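Local atomic coordinates of MAU2 chromatid cohesion factor homolog (Saccharomyces cerevisiae, PDB entry 4XDN), a protein that forms a complex with Scc2 that is required for cohesin to associate with chromosomes and hence takes part in sister chromatid cohesion. Residues Val87-Val92 against Met130-Leu135; Met65-Phe70 against Glu93-Glu98; Leu79-Asp84 against Thr123-Glu128. All blocks are in the same frame, centred on the assembly; numbering follows the deposited sequence.

Read from the N terminus, the chain first enters interaction 2 at Met65-Phe70 on helix 53-76, passes through Leu79-Asp84 and Val87-Val92, and closes that loop at Glu93-Glu98, after 22 intervening residues. By then interactions 3 and 1 are open; they close in the same order, at Thr123-Glu128 and Met130-Leu135. The three contacts therefore cross one another and none nests. Interaction 2 joins two consecutive antiparallel helices, whereas interactions 1 and 3 bridge helices 81-98 and 126-144 across the intervening helix 102-119. Helix 81-98 is common to all three: interaction 3 sits at its N-terminal end, interaction 1 in its middle and interaction 2 at its C-terminal end.

Interaction 1: residues Val87-Val92 against Met130-Leu135; sequences VTFEMV and MRCEFL
Arg131 NH1 donates to a bound water 2.8 Å away, and that water in turn donates to Phe89 O, also at 2.8 Å, so a single molecule ties the guanidinium to the backbone of the facing helix. The water lies in the guanidinium plane. The same nitrogen comes within 3.4 Å of Phe89 CG, but the ring and guanidinium planes stand 57° apart, and the cation-pi contact is off-centre, with Arg131 CZ 4.9 Å from the centroid of the Phe89 ring. The aliphatic part of the chain also lies over the face: Arg131 CG is anti to the backbone N (chi1 -170°), and the extended chain lays CD 4.1 Å from the centroid of the Phe89 ring. Here is a worked case of a TPR-like helical array, in which helices 81-98 and 126-144, next but one in sequence, run almost parallel (18° between the two short axes). Helix 102-119 fills in beside them, with Leu112 against Phe89 and Ile109 against Val92 and Leu135. At the edge of the aromatic ring, near its plane, Cys132 SG makes a sulfur-aromatic contact 3.8 Å from Phe89 CE1. Leu135 approaches obliquely, its CD1 3.7 Å from Phe89 CD1. The chain of another protein also packs here: its backbone accepts from Arg131 NE, and one of its aromatic rings meets Phe89 edge-to-face.

Interaction 2: residues Met65-Phe70 against Glu93-Glu98; sequences MSIQMF and ELLIQE
Along Met65-Phe70, Ser66 is the first residue to touch Leu94, with OG 3.3 Å from Leu94 CD1. Its hydroxyl is turned anti to the backbone nitrogen (chi1 174°) and finds its polar partner in the carbonyl of Ala36 on helix 29-45, so the methyl of Leu94 packs against an oxygen whose bonding is already provided for. One residue on, Ile67 carries much of the apolar contact. Its side chain and that of Leu94 run alongside in opposite senses, bringing Ile67 CG1 4.0 Å from Leu94 CB. The end of that branch, Ile67 CD1, and the Ile67 CG2 methyl both meet Leu95 CD2, at 4.2 Å. This is the packing of a helical hairpin: helices 53-76 and 81-98 follow each other directly in the chain and run antiparallel, their short axes at 151° and 10.5 Å apart, as do consecutive helices in TPR-like arrays. Apolar side chains from the chain of another protein also pack on Ile67 and on Leu95. A turn further along the first helix, Phe70 lies roughly perpendicular to Leu94 and offers it a ring edge, with Phe70 CE2 4.1 Å from Leu94 CD1. The Phe70 side chain also touches Val87, Glu90 and Met91 of helix 81-98, while Leu94 has Tyr44 of helix 29-45 as a further neighbour.

Interaction 3: residues Leu79-Asp84 against Thr123-Glu128; sequences LSVLED and TDLVEE
Two helix starts meet here in a TPR-like array, the first turn of helix 81-98 presenting Val81 and Leu82 to Leu125, the N-cap residue of helix 126-144, and to Glu128 in its first turn. The first of these starts is closed by a capping box. Ser80 N donates nearly straight (170°) to Glu83 OE1 at 3.0 Å, approaching from above the carboxylate plane, and Glu83 N returns a weak bond of 3.4 Å to Ser80 OG. The other carboxylate oxygen of Glu83 forms a salt bridge with a basic side chain in the chain of another protein. Just after the cap, Val81 and the end of Leu82 both meet Leu125. Val81 has its side chain turned square to that of Leu125, its CG2 3.9 Å from Leu125 CD2, and the same Val81 branch brushes Thr123 CG2. Leu82 CD2 reaches the same methyl of Leu125 at 4.0 Å, so Leu125 CD2 is the point where both residues of the first helix converge. His119, from the intervening helix 102-119, touches Val81 and Leu125 alike and so joins the two helix ends from a third element. Three residues after the N-cap, Glu128 is bent at its second torsion (chi2 78°), which turns the carboxylate back toward the start of its helix, where it meets the end of Leu82 obliquely. Its OE2, which is hydrogen-bonded outside the two segments and also forms a long, weak ion pair with a basic side chain of the other protein, lies 3.1 Å from Leu82 CD2, short for an oxygen beside a methyl.

Interaction 1: residues Val87-Val92 against Met130-Leu135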
loop_
_atom_site.group_PDB
_atom_site.type_symbol
_atom_site.label_atom_id
_atom_site.label_comp_id
_atom_site.label_asym_id
_atom_site.label_seq_id
_atom_site.Cartn_x
_atom_site.Cartn_y
_atom_site.Cartn_z
ATOM N N VAL A 87 19.601 13.451 -28.372
ATOM C CA VAL A 87 20.775 12.804 -27.796
ATOM C C VAL A 87 20.829 12.995 -26.282
ATOM O O VAL A 87 21.076 12.046 -25.537
ATOM C CB VAL A 87 22.081 13.347 -28.422
ATOM C CG1 VAL A 87 23.310 12.815 -27.678
ATOM C CG2 VAL A 87 22.159 12.976 -29.899
ATOM N N THR A 88 20.602 14.225 -25.834
ATOM C CA THR A 88 20.675 14.541 -24.414
ATOM C C THR A 88 19.617 13.775 -23.630
ATOM O O THR A 88 19.904 13.237 -22.562
ATOM C CB THR A 88 20.502 16.051 -24.170
ATOM O OG1 THR A 88 21.549 16.761 -24.842
ATOM C CG2 THR A 88 20.555 16.378 -22.680
ATOM N N PHE A 89 18.401 13.723 -24.166
ATOM C CA PHE A 89 17.302 13.024 -23.507
ATOM C C PHE A 89 17.585 11.527 -23.369
ATOM O O PHE A 89 17.395 10.956 -22.295
ATOM C CB PHE A 89 15.992 13.239 -24.274
ATOM C CG PHE A 89 15.443 14.646 -24.183
ATOM C CD1 PHE A 89 15.751 15.473 -23.111
ATOM C CD2 PHE A 89 14.605 15.134 -25.173
ATOM C CE1 PHE A 89 15.240 16.758 -23.036
ATOM C CE2 PHE A 89 14.093 16.418 -25.101
ATOM C CZ PHE A 89 14.411 17.228 -24.031
ATOM N N GLU A 90 18.040 10.894 -24.448
ATOM C CA GLU A 90 18.355 9.468 -24.411
ATOM C C GLU A 90 19.485 9.193 -23.428
ATOM O O GLU A 90 19.423 8.242 -22.646
ATOM C CB GLU A 90 18.740 8.959 -25.799
ATOM C CG GLU A 90 17.581 8.862 -26.768
ATOM C CD GLU A 90 18.010 8.346 -28.124
ATOM O OE1 GLU A 90 18.492 7.197 -28.201
ATOM O OE2 GLU A 90 17.872 9.092 -29.115
ATOM N N MET A 91 20.515 10.030 -23.473
ATOM C CA MET A 91 21.645 9.897 -22.565
ATOM C C MET A 91 21.225 10.071 -21.110
ATOM O O MET A 91 21.537 9.236 -20.263
ATOM C CB MET A 91 22.726 10.919 -22.909
ATOM C CG MET A 91 23.821 11.023 -21.861
ATOM S SD MET A 91 25.087 12.231 -22.260
ATOM C CE MET A 91 25.879 12.337 -20.663
ATOM N N VAL A 92 20.537 11.174 -20.827
ATOM C CA VAL A 92 20.127 11.502 -19.468
ATOM C C VAL A 92 19.166 10.449 -18.931
ATOM O O VAL A 92 19.153 10.166 -17.735
ATOM C CB VAL A 92 19.470 12.902 -19.406
ATOM C CG1 VAL A 92 18.689 13.094 -18.111
ATOM C CG2 VAL A 92 20.529 13.979 -19.544
ATOM N N MET A 130 9.471 21.610 -22.509
ATOM C CA MET A 130 8.580 21.051 -21.503
ATOM C C MET A 130 9.100 19.716 -20.992
ATOM O O MET A 130 8.877 19.367 -19.831
ATOM C CB MET A 130 7.166 20.881 -22.063
ATOM C CG MET A 130 6.487 22.188 -22.435
ATOM S SD MET A 130 6.762 23.496 -21.224
ATOM C CE MET A 130 5.289 23.370 -20.268
ATOM N N ARG A 131 9.798 18.975 -21.849
ATOM C CA ARG A 131 10.372 17.707 -21.427
ATOM C C ARG A 131 11.565 17.962 -20.512
ATOM O O ARG A 131 11.796 17.210 -19.563
ATOM C CB ARG A 131 10.788 16.853 -22.626
ATOM C CG ARG A 131 11.158 15.434 -22.225
ATOM C CD ARG A 131 11.149 14.462 -23.392
ATOM N NE ARG A 131 11.044 13.087 -22.908
ATOM C CZ ARG A 131 12.044 12.414 -22.344
ATOM N NH1 ARG A 131 13.234 12.984 -22.197
ATOM N NH2 ARG A 131 11.856 11.169 -21.924
ATOM N N CYS A 132 12.315 19.024 -20.795
ATOM C CA CYS A 132 13.397 19.443 -19.910
ATOM C C CYS A 132 12.844 19.721 -18.515
ATOM O O CYS A 132 13.433 19.320 -17.516
ATOM C CB CYS A 132 14.112 20.688 -20.450
ATOM S SG CYS A 132 15.191 20.414 -21.882
ATOM N N GLU A 133 11.700 20.397 -18.459
ATOM C CA GLU A 133 11.075 20.742 -17.186
ATOM C C GLU A 133 10.553 19.497 -16.474
ATOM O O GLU A 133 10.613 19.400 -15.250
ATOM C CB GLU A 133 9.933 21.738 -17.400
ATOM C CG GLU A 133 10.375 23.115 -17.892
ATOM C CD GLU A 133 11.237 23.862 -16.887
ATOM O OE1 GLU A 133 11.144 23.575 -15.678
ATOM O OE2 GLU A 133 12.012 24.741 -17.313
ATOM N N PHE A 134 10.041 18.547 -17.247
ATOM C CA PHE A 134 9.531 17.306 -16.684
ATOM C C PHE A 134 10.671 16.505 -16.059
ATOM O O PHE A 134 10.541 15.987 -14.955
ATOM C CB PHE A 134 8.821 16.482 -17.758
ATOM C CG PHE A 134 7.937 15.403 -17.203
ATOM C CD1 PHE A 134 6.653 15.697 -16.772
ATOM C CD2 PHE A 134 8.386 14.095 -17.114
ATOM C CE1 PHE A 134 5.835 14.708 -16.260
ATOM C CE2 PHE A 134 7.572 13.100 -16.601
ATOM C CZ PHE A 134 6.294 13.407 -16.174
ATOM N N LEU A 135 11.792 16.419 -16.763
ATOM C CA LEU A 135 12.964 15.748 -16.222
ATOM C C LEU A 135 13.465 16.462 -14.970
ATOM O O LEU A 135 13.838 15.822 -13.991
ATOM C CB LEU A 135 14.079 15.680 -17.269
ATOM C CG LEU A 135 13.814 14.779 -18.477
ATOM C CD1 LEU A 135 14.903 14.957 -19.526
ATOM C CD2 LEU A 135 13.714 13.330 -18.053
HETATM O O HOH W 1 15.096 11.454 -20.752
#

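Interaction 2: residues Met65-Phe70 against Glu93-Glu98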
loop_
_atom_site.group_PDB
_atom_site.type_symbol
_atom_site.label_atom_id
_atom_site.label_comp_id
_atom_site.label_asym_id
_atom_site.label_seq_id
_atom_site.Cartn_x
_atom_site.Cartn_y
_atom_site.Cartn_z
ATOM N N MET A 65 29.321 2.247 -22.080
ATOM C CA MET A 65 29.658 2.531 -23.467
ATOM C C MET A 65 28.588 3.384 -24.137
ATOM O O MET A 65 28.909 4.342 -24.835
ATOM C CB MET A 65 29.851 1.231 -24.249
ATOM C CG MET A 65 31.229 0.621 -24.086
ATOM S SD MET A 65 32.554 1.656 -24.743
ATOM C CE MET A 65 32.141 1.666 -26.484
ATOM N N SER A 66 27.321 3.043 -23.922
ATOM C CA SER A 66 26.227 3.800 -24.520
ATOM C C SER A 66 26.285 5.267 -24.108
ATOM O O SER A 66 26.177 6.163 -24.944
ATOM C CB SER A 66 24.878 3.206 -24.121
ATOM O OG SER A 66 23.816 4.016 -24.596
ATOM N N ILE A 67 26.459 5.503 -22.812
ATOM C CA ILE A 67 26.538 6.856 -22.284
ATOM C C ILE A 67 27.748 7.591 -22.852
ATOM O O ILE A 67 27.644 8.752 -23.247
ATOM C CB ILE A 67 26.608 6.847 -20.743
ATOM C CG1 ILE A 67 25.286 6.336 -20.167
ATOM C CG2 ILE A 67 26.891 8.245 -20.195
ATOM C CD1 ILE A 67 25.363 5.929 -18.709
ATOM N N GLN A 68 28.890 6.913 -22.893
ATOM C CA GLN A 68 30.121 7.533 -23.363
ATOM C C GLN A 68 30.024 7.888 -24.845
ATOM O O GLN A 68 30.572 8.899 -25.283
ATOM C CB GLN A 68 31.315 6.609 -23.118
ATOM C CG GLN A 68 31.521 6.246 -21.643
ATOM C CD GLN A 68 32.815 6.774 -21.040
ATOM O OE1 GLN A 68 33.639 7.388 -21.717
ATOM N NE2 GLN A 68 32.997 6.526 -19.748
ATOM N N MET A 69 29.319 7.059 -25.608
ATOM C CA MET A 69 29.114 7.324 -27.028
ATOM C C MET A 69 28.195 8.532 -27.215
ATOM O O MET A 69 28.412 9.356 -28.108
ATOM C CB MET A 69 28.535 6.091 -27.726
ATOM C CG MET A 69 29.495 4.895 -27.769
ATOM S SD MET A 69 30.852 5.073 -28.936
ATOM C CE MET A 69 30.135 4.331 -30.395
ATOM N N PHE A 70 27.175 8.642 -26.366
ATOM C CA PHE A 70 26.308 9.816 -26.369
ATOM C C PHE A 70 27.102 11.074 -26.025
ATOM O O PHE A 70 26.960 12.108 -26.681
ATOM C CB PHE A 70 25.156 9.655 -25.372
ATOM C CG PHE A 70 24.013 8.813 -25.876
ATOM C CD1 PHE A 70 23.477 9.018 -27.139
ATOM C CD2 PHE A 70 23.468 7.820 -25.074
ATOM C CE1 PHE A 70 22.423 8.246 -27.593
ATOM C CE2 PHE A 70 22.415 7.042 -25.525
ATOM C CZ PHE A 70 21.893 7.254 -26.786
ATOM N N GLU A 93 18.363 9.877 -19.820
ATOM C CA GLU A 93 17.455 8.798 -19.452
ATOM C C GLU A 93 18.239 7.665 -18.791
ATOM O O GLU A 93 17.771 7.044 -17.836
ATOM C CB GLU A 93 16.707 8.284 -20.684
ATOM C CG GLU A 93 15.592 7.297 -20.384
ATOM C CD GLU A 93 14.306 7.972 -19.946
ATOM O OE1 GLU A 93 13.288 7.261 -19.818
ATOM O OE2 GLU A 93 14.306 9.205 -19.731
ATOM N N LEU A 94 19.441 7.413 -19.300
ATOM C CA LEU A 94 20.291 6.352 -18.768
ATOM C C LEU A 94 20.952 6.776 -17.462
ATOM O O LEU A 94 21.095 5.969 -16.546
ATOM C CB LEU A 94 21.362 5.954 -19.787
ATOM C CG LEU A 94 20.859 5.450 -21.142
ATOM C CD1 LEU A 94 22.031 4.996 -22.004
ATOM C CD2 LEU A 94 19.848 4.324 -20.985
ATOM N N LEU A 95 21.360 8.038 -17.376
ATOM C CA LEU A 95 21.947 8.553 -16.146
ATOM C C LEU A 95 20.951 8.426 -14.998
ATOM O O LEU A 95 21.313 8.082 -13.875
ATOM C CB LEU A 95 22.369 10.014 -16.315
ATOM C CG LEU A 95 23.517 10.299 -17.284
ATOM C CD1 LEU A 95 23.718 11.797 -17.426
ATOM C CD2 LEU A 95 24.806 9.632 -16.824
ATOM N N ILE A 96 19.689 8.694 -15.306
ATOM C CA ILE A 96 18.629 8.683 -14.310
ATOM C C ILE A 96 18.272 7.259 -13.881
ATOM O O ILE A 96 18.023 7.006 -12.700
ATOM C CB ILE A 96 17.374 9.404 -14.856
ATOM C CG1 ILE A 96 17.668 10.898 -15.015
ATOM C CG2 ILE A 96 16.179 9.213 -13.929
ATOM C CD1 ILE A 96 16.584 11.678 -15.734
ATOM N N GLN A 97 18.256 6.333 -14.834
ATOM C CA GLN A 97 17.783 4.976 -14.572
ATOM C C GLN A 97 18.894 3.991 -14.204
ATOM O O GLN A 97 18.623 2.959 -13.591
ATOM C CB GLN A 97 17.026 4.444 -15.789
ATOM C CG GLN A 97 15.721 5.174 -16.075
ATOM C CD GLN A 97 14.932 4.530 -17.197
ATOM O OE1 GLN A 97 15.335 3.504 -17.746
ATOM N NE2 GLN A 97 13.800 5.132 -17.547
ATOM N N GLU A 98 20.134 4.309 -14.569
ATOM C CA GLU A 98 21.239 3.360 -14.418
ATOM C C GLU A 98 22.289 3.801 -13.397
ATOM O O GLU A 98 23.060 2.972 -12.913
ATOM C CB GLU A 98 21.914 3.128 -15.776
ATOM C CG GLU A 98 20.942 2.813 -16.911
ATOM C CD GLU A 98 20.131 1.550 -16.664
ATOM O OE1 GLU A 98 20.611 0.661 -15.928
ATOM O OE2 GLU A 98 19.012 1.447 -17.208
#

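Interaction 3: residues Leu79-Asp84 against Thr123-Glu128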
loop_
_atom_site.group_PDB
_atom_site.type_symbol
_atom_site.label_atom_id
_atom_site.label_comp_id
_atom_site.label_asym_id
_atom_site.label_seq_id
_atom_site.Cartn_x
_atom_site.Cartn_y
_atom_site.Cartn_z
ATOM N N LEU A 79 25.958 19.670 -32.927
ATOM C CA LEU A 79 24.593 19.177 -33.056
ATOM C C LEU A 79 23.606 20.328 -33.180
ATOM O O LEU A 79 23.782 21.375 -32.558
ATOM C CB LEU A 79 24.224 18.305 -31.853
ATOM C CG LEU A 79 25.159 17.134 -31.539
ATOM C CD1 LEU A 79 24.642 16.355 -30.340
ATOM C CD2 LEU A 79 25.323 16.220 -32.743
ATOM N N SER A 80 22.569 20.130 -33.989
ATOM C CA SER A 80 21.467 21.081 -34.058
ATOM C C SER A 80 20.674 20.993 -32.764
ATOM O O SER A 80 20.909 20.097 -31.952
ATOM C CB SER A 80 20.570 20.797 -35.263
ATOM O OG SER A 80 20.001 19.501 -35.180
ATOM N N VAL A 81 19.740 21.918 -32.565
ATOM C CA VAL A 81 18.952 21.939 -31.338
ATOM C C VAL A 81 18.138 20.658 -31.182
ATOM O O VAL A 81 18.036 20.115 -30.082
ATOM C CB VAL A 81 17.995 23.159 -31.280
ATOM C CG1 VAL A 81 18.778 24.436 -31.024
ATOM C CG2 VAL A 81 17.159 23.274 -32.555
ATOM N N LEU A 82 17.571 20.167 -32.279
ATOM C CA LEU A 82 16.761 18.953 -32.235
ATOM C C LEU A 82 17.624 17.722 -31.982
ATOM O O LEU A 82 17.260 16.849 -31.194
ATOM C CB LEU A 82 15.973 18.781 -33.536
ATOM C CG LEU A 82 14.768 19.707 -33.721
ATOM C CD1 LEU A 82 14.142 19.485 -35.086
ATOM C CD2 LEU A 82 13.729 19.505 -32.618
ATOM N N GLU A 83 18.767 17.659 -32.655
ATOM C CA GLU A 83 19.709 16.570 -32.453
ATOM C C GLU A 83 20.224 16.586 -31.022
ATOM O O GLU A 83 20.301 15.546 -30.365
ATOM C CB GLU A 83 20.874 16.678 -33.437
ATOM C CG GLU A 83 20.472 16.473 -34.890
ATOM C CD GLU A 83 21.558 16.884 -35.866
ATOM O OE1 GLU A 83 22.571 17.469 -35.424
ATOM O OE2 GLU A 83 21.399 16.623 -37.079
ATOM N N ASP A 84 20.569 17.776 -30.541
ATOM C CA ASP A 84 21.082 17.927 -29.188
ATOM C C ASP A 84 20.019 17.501 -28.181
ATOM O O ASP A 84 20.325 16.839 -27.189
ATOM C CB ASP A 84 21.520 19.372 -28.939
ATOM C CG ASP A 84 22.237 19.548 -27.615
ATOM O OD1 ASP A 84 22.662 18.533 -27.025
ATOM O OD2 ASP A 84 22.382 20.704 -27.168
ATOM N N THR A 123 12.130 28.705 -33.858
ATOM C CA THR A 123 12.142 27.250 -33.995
ATOM C C THR A 123 11.181 26.596 -33.003
ATOM O O THR A 123 11.194 26.914 -31.818
ATOM C CB THR A 123 13.558 26.676 -33.772
ATOM O OG1 THR A 123 14.536 27.546 -34.355
ATOM C CG2 THR A 123 13.679 25.293 -34.390
ATOM N N ASP A 124 10.354 25.678 -33.497
ATOM C CA ASP A 124 9.372 24.992 -32.659
ATOM C C ASP A 124 10.066 24.059 -31.672
ATOM O O ASP A 124 10.489 22.961 -32.036
ATOM C CB ASP A 124 8.388 24.204 -33.528
ATOM C CG ASP A 124 7.171 23.731 -32.754
ATOM O OD1 ASP A 124 7.184 23.794 -31.507
ATOM O OD2 ASP A 124 6.197 23.290 -33.399
ATOM N N LEU A 125 10.171 24.501 -30.422
ATOM C CA LEU A 125 10.940 23.780 -29.415
ATOM C C LEU A 125 10.204 23.653 -28.082
ATOM O O LEU A 125 10.798 23.250 -27.081
ATOM C CB LEU A 125 12.286 24.473 -29.197
ATOM C CG LEU A 125 13.206 24.508 -30.420
ATOM C CD1 LEU A 125 14.425 25.376 -30.147
ATOM C CD2 LEU A 125 13.626 23.100 -30.821
ATOM N N VAL A 126 8.916 23.982 -28.073
ATOM C CA VAL A 126 8.118 23.904 -26.854
ATOM C C VAL A 126 8.135 22.489 -26.280
ATOM O O VAL A 126 8.368 22.307 -25.086
ATOM C CB VAL A 126 6.660 24.341 -27.106
ATOM C CG1 VAL A 126 5.816 24.177 -25.849
ATOM C CG2 VAL A 126 6.621 25.783 -27.577
ATOM N N GLU A 127 7.904 21.493 -27.132
ATOM C CA GLU A 127 7.892 20.096 -26.695
ATOM C C GLU A 127 9.169 19.742 -25.947
ATOM O O GLU A 127 9.125 19.132 -24.876
ATOM C CB GLU A 127 7.728 19.154 -27.888
ATOM C CG GLU A 127 6.445 19.351 -28.671
ATOM C CD GLU A 127 6.374 18.452 -29.889
ATOM O OE1 GLU A 127 6.949 17.341 -29.844
ATOM O OE2 GLU A 127 5.751 18.858 -30.893
ATOM N N GLU A 128 10.305 20.138 -26.514
ATOM C CA GLU A 128 11.602 19.841 -25.920
ATOM C C GLU A 128 11.783 20.560 -24.584
ATOM O O GLU A 128 12.269 19.973 -23.619
ATOM C CB GLU A 128 12.732 20.225 -26.878
ATOM C CG GLU A 128 12.849 19.328 -28.109
ATOM C CD GLU A 128 11.812 19.623 -29.183
ATOM O OE1 GLU A 128 11.015 20.570 -29.011
ATOM O OE2 GLU A 128 11.799 18.908 -30.207
#